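Local coordinates for uncharacterized protein (Parabacteroides merdae, PDB 4R7F) that is of unknown function but is built of immunoglobulin-like beta-sandwich domains, binds magnesium and resembles in part the type 9 secretion system plug protein, at residues 367-379 with 386-398. Residues are numbered along the deposited sequence; the frame is centred on the assembly and turned at random.
Sequences YYQTQNEYSIYVY and RYDRLIGVTTVRN. With MG (magnesium ion), chain G.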
loop_
_atom_site.group_PDB
_atom_site.type_symbol
_atom_site.label_atom_id
_atom_site.label_comp_id
_atom_site.label_asym_id
_atom_site.label_seq_id
_atom_site.Cartn_x
_atom_site.Cartn_y
_atom_site.Cartn_z
ATOM N N TYR A 367 -9.849 12.498 11.670
ATOM C CA TYR A 367 -9.216 11.526 12.521
ATOM C C TYR A 367 -7.867 11.262 11.946
ATOM O O TYR A 367 -7.772 10.847 10.782
ATOM C CB TYR A 367 -10.046 10.239 12.481
ATOM C CG TYR A 367 -11.461 10.406 13.031
ATOM C CD1 TYR A 367 -11.705 10.323 14.381
ATOM C CD2 TYR A 367 -12.542 10.635 12.191
ATOM C CE1 TYR A 367 -12.986 10.469 14.898
ATOM C CE2 TYR A 367 -13.829 10.755 12.695
ATOM C CZ TYR A 367 -14.034 10.687 14.066
ATOM O OH TYR A 367 -15.297 10.834 14.624
ATOM N N TYR A 368 -6.821 11.479 12.746
ATOM C CA TYR A 368 -5.431 11.375 12.246
ATOM C C TYR A 368 -5.075 9.999 11.696
ATOM O O TYR A 368 -4.211 9.910 10.842
ATOM C CB TYR A 368 -4.392 11.761 13.312
ATOM C CG TYR A 368 -4.147 10.659 14.307
ATOM C CD1 TYR A 368 -5.033 10.458 15.374
ATOM C CD2 TYR A 368 -3.065 9.780 14.161
ATOM C CE1 TYR A 368 -4.850 9.432 16.266
ATOM C CE2 TYR A 368 -2.871 8.733 15.050
ATOM C CZ TYR A 368 -3.755 8.589 16.106
ATOM O OH TYR A 368 -3.597 7.590 16.996
ATOM N N GLN A 369 -5.729 8.946 12.195
ATOM C CA GLN A 369 -5.449 7.571 11.763
ATOM C C GLN A 369 -5.856 7.293 10.327
ATOM O O GLN A 369 -5.413 6.299 9.762
ATOM C CB GLN A 369 -6.195 6.513 12.616
ATOM C CG GLN A 369 -6.072 6.584 14.133
ATOM C CD GLN A 369 -7.103 7.493 14.815
ATOM O OE1 GLN A 369 -7.595 8.493 14.259
ATOM N NE2 GLN A 369 -7.434 7.141 16.033
ATOM N N THR A 370 -6.768 8.101 9.776
ATOM C CA THR A 370 -7.412 7.806 8.499
ATOM C C THR A 370 -6.381 7.541 7.381
ATOM O O THR A 370 -5.419 8.296 7.191
ATOM C CB THR A 370 -8.357 8.975 8.096
ATOM O OG1 THR A 370 -9.423 9.025 9.041
ATOM C CG2 THR A 370 -8.937 8.784 6.687
ATOM N N GLN A 371 -6.592 6.465 6.658
ATOM C CA GLN A 371 -5.777 6.142 5.485
ATOM C C GLN A 371 -6.205 7.044 4.325
ATOM O O GLN A 371 -7.347 6.956 3.826
ATOM C CB GLN A 371 -5.918 4.646 5.123
ATOM C CG GLN A 371 -5.144 4.217 3.858
ATOM C CD GLN A 371 -5.859 4.421 2.484
ATOM O OE1 GLN A 371 -7.076 4.155 2.311
ATOM N NE2 GLN A 371 -5.064 4.846 1.480
ATOM N N ASN A 372 -5.303 7.929 3.912
ATOM C CA ASN A 372 -5.538 8.804 2.751
ATOM C C ASN A 372 -4.375 8.675 1.816
ATOM O O ASN A 372 -3.325 8.165 2.194
ATOM C CB ASN A 372 -5.653 10.263 3.187
ATOM C CG ASN A 372 -6.939 10.544 3.923
ATOM O OD1 ASN A 372 -8.047 10.242 3.444
ATOM N ND2 ASN A 372 -6.806 11.094 5.094
ATOM N N GLU A 373 -4.551 9.129 0.590
ATOM C CA GLU A 373 -3.433 9.185 -0.341
ATOM C C GLU A 373 -3.162 10.626 -0.747
ATOM O O GLU A 373 -4.066 11.444 -0.739
ATOM C CB GLU A 373 -3.709 8.342 -1.573
ATOM C CG GLU A 373 -4.796 8.876 -2.484
ATOM C CD GLU A 373 -5.212 7.844 -3.498
ATOM O OE1 GLU A 373 -5.805 6.821 -3.091
ATOM O OE2 GLU A 373 -4.930 8.046 -4.680
ATOM N N TYR A 374 -1.919 10.915 -1.107
ATOM C CA TYR A 374 -1.511 12.243 -1.507
ATOM C C TYR A 374 -0.637 12.115 -2.716
ATOM O O TYR A 374 0.344 11.400 -2.676
ATOM C CB TYR A 374 -0.706 12.912 -0.399
ATOM C CG TYR A 374 -1.510 13.079 0.836
ATOM C CD1 TYR A 374 -1.613 12.061 1.763
ATOM C CD2 TYR A 374 -2.229 14.225 1.061
ATOM C CE1 TYR A 374 -2.384 12.208 2.912
ATOM C CE2 TYR A 374 -2.982 14.383 2.221
ATOM C CZ TYR A 374 -3.080 13.377 3.133
ATOM O OH TYR A 374 -3.911 13.534 4.259
ATOM N N SER A 375 -0.996 12.805 -3.781
ATOM C CA SER A 375 -0.194 12.790 -4.996
ATOM C C SER A 375 0.548 14.139 -5.125
ATOM O O SER A 375 -0.057 15.198 -5.019
ATOM C CB SER A 375 -1.076 12.536 -6.211
ATOM O OG SER A 375 -1.913 11.394 -6.083
ATOM N N ILE A 376 1.851 14.064 -5.339
ATOM C CA ILE A 376 2.762 15.199 -5.412
ATOM C C ILE A 376 3.254 15.268 -6.846
ATOM O O ILE A 376 3.854 14.324 -7.347
ATOM C CB ILE A 376 3.941 14.989 -4.484
ATOM C CG1 ILE A 376 3.421 14.808 -3.055
ATOM C CG2 ILE A 376 4.919 16.166 -4.543
ATOM C CD1 ILE A 376 4.435 14.167 -2.153
ATOM N N TYR A 377 2.895 16.353 -7.516
ATOM C CA TYR A 377 3.222 16.598 -8.909
ATOM C C TYR A 377 4.231 17.726 -8.939
ATOM O O TYR A 377 3.972 18.801 -8.391
ATOM C CB TYR A 377 1.980 17.086 -9.675
ATOM C CG TYR A 377 0.910 16.044 -9.946
ATOM C CD1 TYR A 377 0.092 15.569 -8.940
ATOM C CD2 TYR A 377 0.725 15.553 -11.204
ATOM C CE1 TYR A 377 -0.893 14.612 -9.198
ATOM C CE2 TYR A 377 -0.247 14.626 -11.480
ATOM C CZ TYR A 377 -1.058 14.159 -10.475
ATOM O OH TYR A 377 -2.017 13.229 -10.785
ATOM N N VAL A 378 5.343 17.489 -9.620
ATOM C CA VAL A 378 6.419 18.423 -9.713
ATOM C C VAL A 378 6.569 18.848 -11.175
ATOM O O VAL A 378 6.968 18.057 -11.987
ATOM C CB VAL A 378 7.728 17.772 -9.233
ATOM C CG1 VAL A 378 8.889 18.744 -9.409
ATOM C CG2 VAL A 378 7.611 17.327 -7.781
ATOM N N TYR A 379 6.260 20.107 -11.464
ATOM C CA TYR A 379 6.322 20.688 -12.781
ATOM C C TYR A 379 7.530 21.618 -12.876
ATOM O O TYR A 379 7.933 22.236 -11.886
ATOM C CB TYR A 379 5.064 21.511 -13.047
ATOM C CG TYR A 379 3.817 20.707 -13.058
ATOM C CD1 TYR A 379 3.363 20.113 -14.213
ATOM C CD2 TYR A 379 3.111 20.491 -11.905
ATOM C CE1 TYR A 379 2.195 19.368 -14.226
ATOM C CE2 TYR A 379 1.974 19.721 -11.899
ATOM C CZ TYR A 379 1.504 19.176 -13.055
ATOM O OH TYR A 379 0.361 18.384 -13.022
ATOM N N ARG A 386 8.574 27.254 -22.884
ATOM C CA ARG A 386 7.260 27.674 -23.370
ATOM C C ARG A 386 6.099 27.001 -22.630
ATOM O O ARG A 386 4.929 27.337 -22.864
ATOM C CB ARG A 386 7.163 27.414 -24.875
ATOM C CG ARG A 386 8.196 28.165 -25.700
ATOM C CD ARG A 386 8.226 27.735 -27.170
ATOM N NE ARG A 386 6.917 27.415 -27.776
ATOM C CZ ARG A 386 5.962 28.306 -28.043
ATOM N NH1 ARG A 386 6.123 29.575 -27.708
ATOM N NH2 ARG A 386 4.825 27.936 -28.630
ATOM N N TYR A 387 6.415 26.041 -21.757
ATOM C CA TYR A 387 5.398 25.185 -21.125
ATOM C C TYR A 387 5.944 24.479 -19.886
ATOM O O TYR A 387 7.159 24.405 -19.676
ATOM C CB TYR A 387 4.831 24.157 -22.109
ATOM C CG TYR A 387 5.755 23.006 -22.401
ATOM C CD1 TYR A 387 6.879 23.177 -23.219
ATOM C CD2 TYR A 387 5.544 21.756 -21.824
ATOM C CE1 TYR A 387 7.770 22.126 -23.458
ATOM C CE2 TYR A 387 6.419 20.691 -22.071
ATOM C CZ TYR A 387 7.523 20.878 -22.892
ATOM O OH TYR A 387 8.378 19.829 -23.155
ATOM N N ASP A 388 5.019 24.002 -19.058
ATOM C CA ASP A 388 5.335 23.312 -17.827
ATOM C C ASP A 388 5.497 21.818 -18.101
ATOM O O ASP A 388 4.521 21.121 -18.421
ATOM C CB ASP A 388 4.213 23.479 -16.814
ATOM C CG ASP A 388 4.154 24.868 -16.199
ATOM O OD1 ASP A 388 5.192 25.534 -16.078
ATOM O OD2 ASP A 388 3.049 25.286 -15.794
ATOM N N ARG A 389 6.728 21.338 -17.938
ATOM C CA ARG A 389 7.018 19.904 -17.940
ATOM C C ARG A 389 6.711 19.309 -16.600
ATOM O O ARG A 389 6.884 19.963 -15.562
ATOM C CB ARG A 389 8.484 19.655 -18.261
ATOM C CG ARG A 389 8.847 20.038 -19.685
ATOM C CD ARG A 389 10.341 20.237 -19.840
ATOM N NE ARG A 389 11.062 18.969 -19.722
ATOM C CZ ARG A 389 12.389 18.881 -19.656
ATOM N NH1 ARG A 389 13.122 19.976 -19.636
ATOM N NH2 ARG A 389 12.995 17.707 -19.577
ATOM N N LEU A 390 6.263 18.064 -16.633
ATOM C CA LEU A 390 6.014 17.321 -15.446
ATOM C C LEU A 390 7.189 16.355 -15.288
ATOM O O LEU A 390 7.275 15.366 -16.005
ATOM C CB LEU A 390 4.675 16.595 -15.590
ATOM C CG LEU A 390 4.264 15.646 -14.472
ATOM C CD1 LEU A 390 4.272 16.396 -13.165
ATOM C CD2 LEU A 390 2.903 14.994 -14.691
ATOM N N ILE A 391 8.087 16.660 -14.357
ATOM C CA ILE A 391 9.354 15.964 -14.226
ATOM C C ILE A 391 9.387 14.953 -13.084
ATOM O O ILE A 391 10.323 14.173 -12.937
ATOM C CB ILE A 391 10.537 16.955 -14.101
ATOM C CG1 ILE A 391 10.454 17.849 -12.868
ATOM C CG2 ILE A 391 10.680 17.783 -15.368
ATOM C CD1 ILE A 391 11.782 18.493 -12.508
ATOM N N GLY A 392 8.348 14.959 -12.275
ATOM C CA GLY A 392 8.205 13.977 -11.232
ATOM C C GLY A 392 6.809 13.941 -10.666
ATOM O O GLY A 392 6.113 14.977 -10.582
ATOM N N VAL A 393 6.399 12.750 -10.247
ATOM C CA VAL A 393 5.118 12.585 -9.630
ATOM C C VAL A 393 5.183 11.370 -8.755
ATOM O O VAL A 393 5.866 10.425 -9.078
ATOM C CB VAL A 393 4.009 12.489 -10.701
ATOM C CG1 VAL A 393 4.229 11.298 -11.600
ATOM C CG2 VAL A 393 2.645 12.394 -10.046
ATOM N N THR A 394 4.506 11.401 -7.617
ATOM C CA THR A 394 4.446 10.246 -6.734
ATOM C C THR A 394 3.160 10.307 -5.912
ATOM O O THR A 394 2.612 11.374 -5.703
ATOM C CB THR A 394 5.659 10.169 -5.798
ATOM O OG1 THR A 394 5.695 8.880 -5.201
ATOM C CG2 THR A 394 5.592 11.183 -4.659
ATOM N N THR A 395 2.650 9.157 -5.499
ATOM C CA THR A 395 1.484 9.106 -4.631
ATOM C C THR A 395 1.916 8.335 -3.368
ATOM O O THR A 395 2.461 7.264 -3.479
ATOM C CB THR A 395 0.275 8.451 -5.340
ATOM O OG1 THR A 395 -0.177 9.284 -6.426
ATOM C CG2 THR A 395 -0.849 8.289 -4.374
ATOM N N VAL A 396 1.706 8.910 -2.190
ATOM C CA VAL A 396 2.113 8.308 -0.925
ATOM C C VAL A 396 0.873 8.085 -0.041
ATOM O O VAL A 396 -0.049 8.881 -0.055
ATOM C CB VAL A 396 3.202 9.180 -0.245
ATOM C CG1 VAL A 396 2.763 10.632 -0.100
ATOM C CG2 VAL A 396 3.605 8.615 1.099
ATOM N N ARG A 397 0.833 6.961 0.663
ATOM C CA ARG A 397 -0.222 6.655 1.617
ATOM C C ARG A 397 0.360 6.593 3.046
ATOM O O ARG A 397 1.584 6.724 3.214
ATOM C CB ARG A 397 -0.869 5.345 1.205
ATOM C CG ARG A 397 -1.846 5.520 0.060
ATOM C CD ARG A 397 -2.060 4.277 -0.800
ATOM N NE ARG A 397 -1.347 4.374 -2.090
ATOM C CZ ARG A 397 -1.908 4.559 -3.291
ATOM N NH1 ARG A 397 -3.226 4.645 -3.430
ATOM N NH2 ARG A 397 -1.136 4.639 -4.375
ATOM N N ASN A 398 -0.494 6.410 4.065
ATOM C CA ASN A 398 -0.052 6.197 5.484
ATOM C C ASN A 398 -0.603 4.954 6.224
ATOM O O ASN A 398 -0.581 3.832 5.715
ATOM C CB ASN A 398 -0.377 7.431 6.326
ATOM C CG ASN A 398 -1.851 7.775 6.301
ATOM O OD1 ASN A 398 -2.490 7.688 5.263
ATOM N ND2 ASN A 398 -2.394 8.156 7.444
HETATM MG MG MG G . -9.180 6.142 3.037
HETATM O O HOH W 1 -10.039 8.303 3.579
#
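Tyr374 and Val396, Ile376 and Thr394, and Val378 and Gly392 are the hydrogen-bonded pairs of the antiparallel hairpin of strands 373-380 and 389-397. Ile376 N to Thr394 O is the straightest of these bonds, 2.8 Å with 168° at the hydrogen. At the far end Ile391 and Gly392 together face Val378 in a classic beta bulge: Val378 O takes a bond from Ile391 N at 3.0 Å and a weak one from Gly392 N. The extra residue shifts the register by one and pairs Tyr379 with Leu390.

Aromatic contacts gather on the face bearing Tyr377, Tyr379, Leu390 and Val393. A chi1 of 61° puts Val393 CG1 between the backbone N and the carbonyl carbon and CG2 anti to the N, over the centre of the Tyr377 ring in a CH-pi contact, 3.8 Å from the centroid. Leu390 CD1 lies over a face of the Tyr379 ring, nearer its rim, and meets the Tyr377 ring at its edge, so one methyl serves both tyrosines. With an alanine here in place of the Tyr379 ring, Leu390 CD1 would probably lose the aromatic face it lies over and Asn115 its hydroxyl partner. On the opposite face of the sheet, Tyr374, Ile376 and Val378 pack on strands 143-149 and 160-168, where apolar side chains suit a sandwich interior.

In mid-hairpin, on the Tyr377 face, Ser375 OG and Thr395 OG1 share a hydrogen bond of 2.8 Å; short hydroxyls suit this close non-hydrogen-bonded pair. Toward the metal end, Glu373 OE1 forms a long salt bridge to the poorly ordered Arg397 and another to Arg273. Asn398 bridges two backbone groups: OD1 accepts from Asn372 N at 3.1 Å, and ND2 donates to Thr370 O, which Gln161 also bonds, from above the carbonyl plane.

Between them, Gln371 O binds magnesium at 2.2 Å, joined by Glu223, Asp269 and Asp271. The chemistry thus divides: backbone hydrogen bonds hold the hairpin together, CH-pi and apolar contacts adding to them, while the asparagine amide is consistent with steadying the backbone on either side of Gln371.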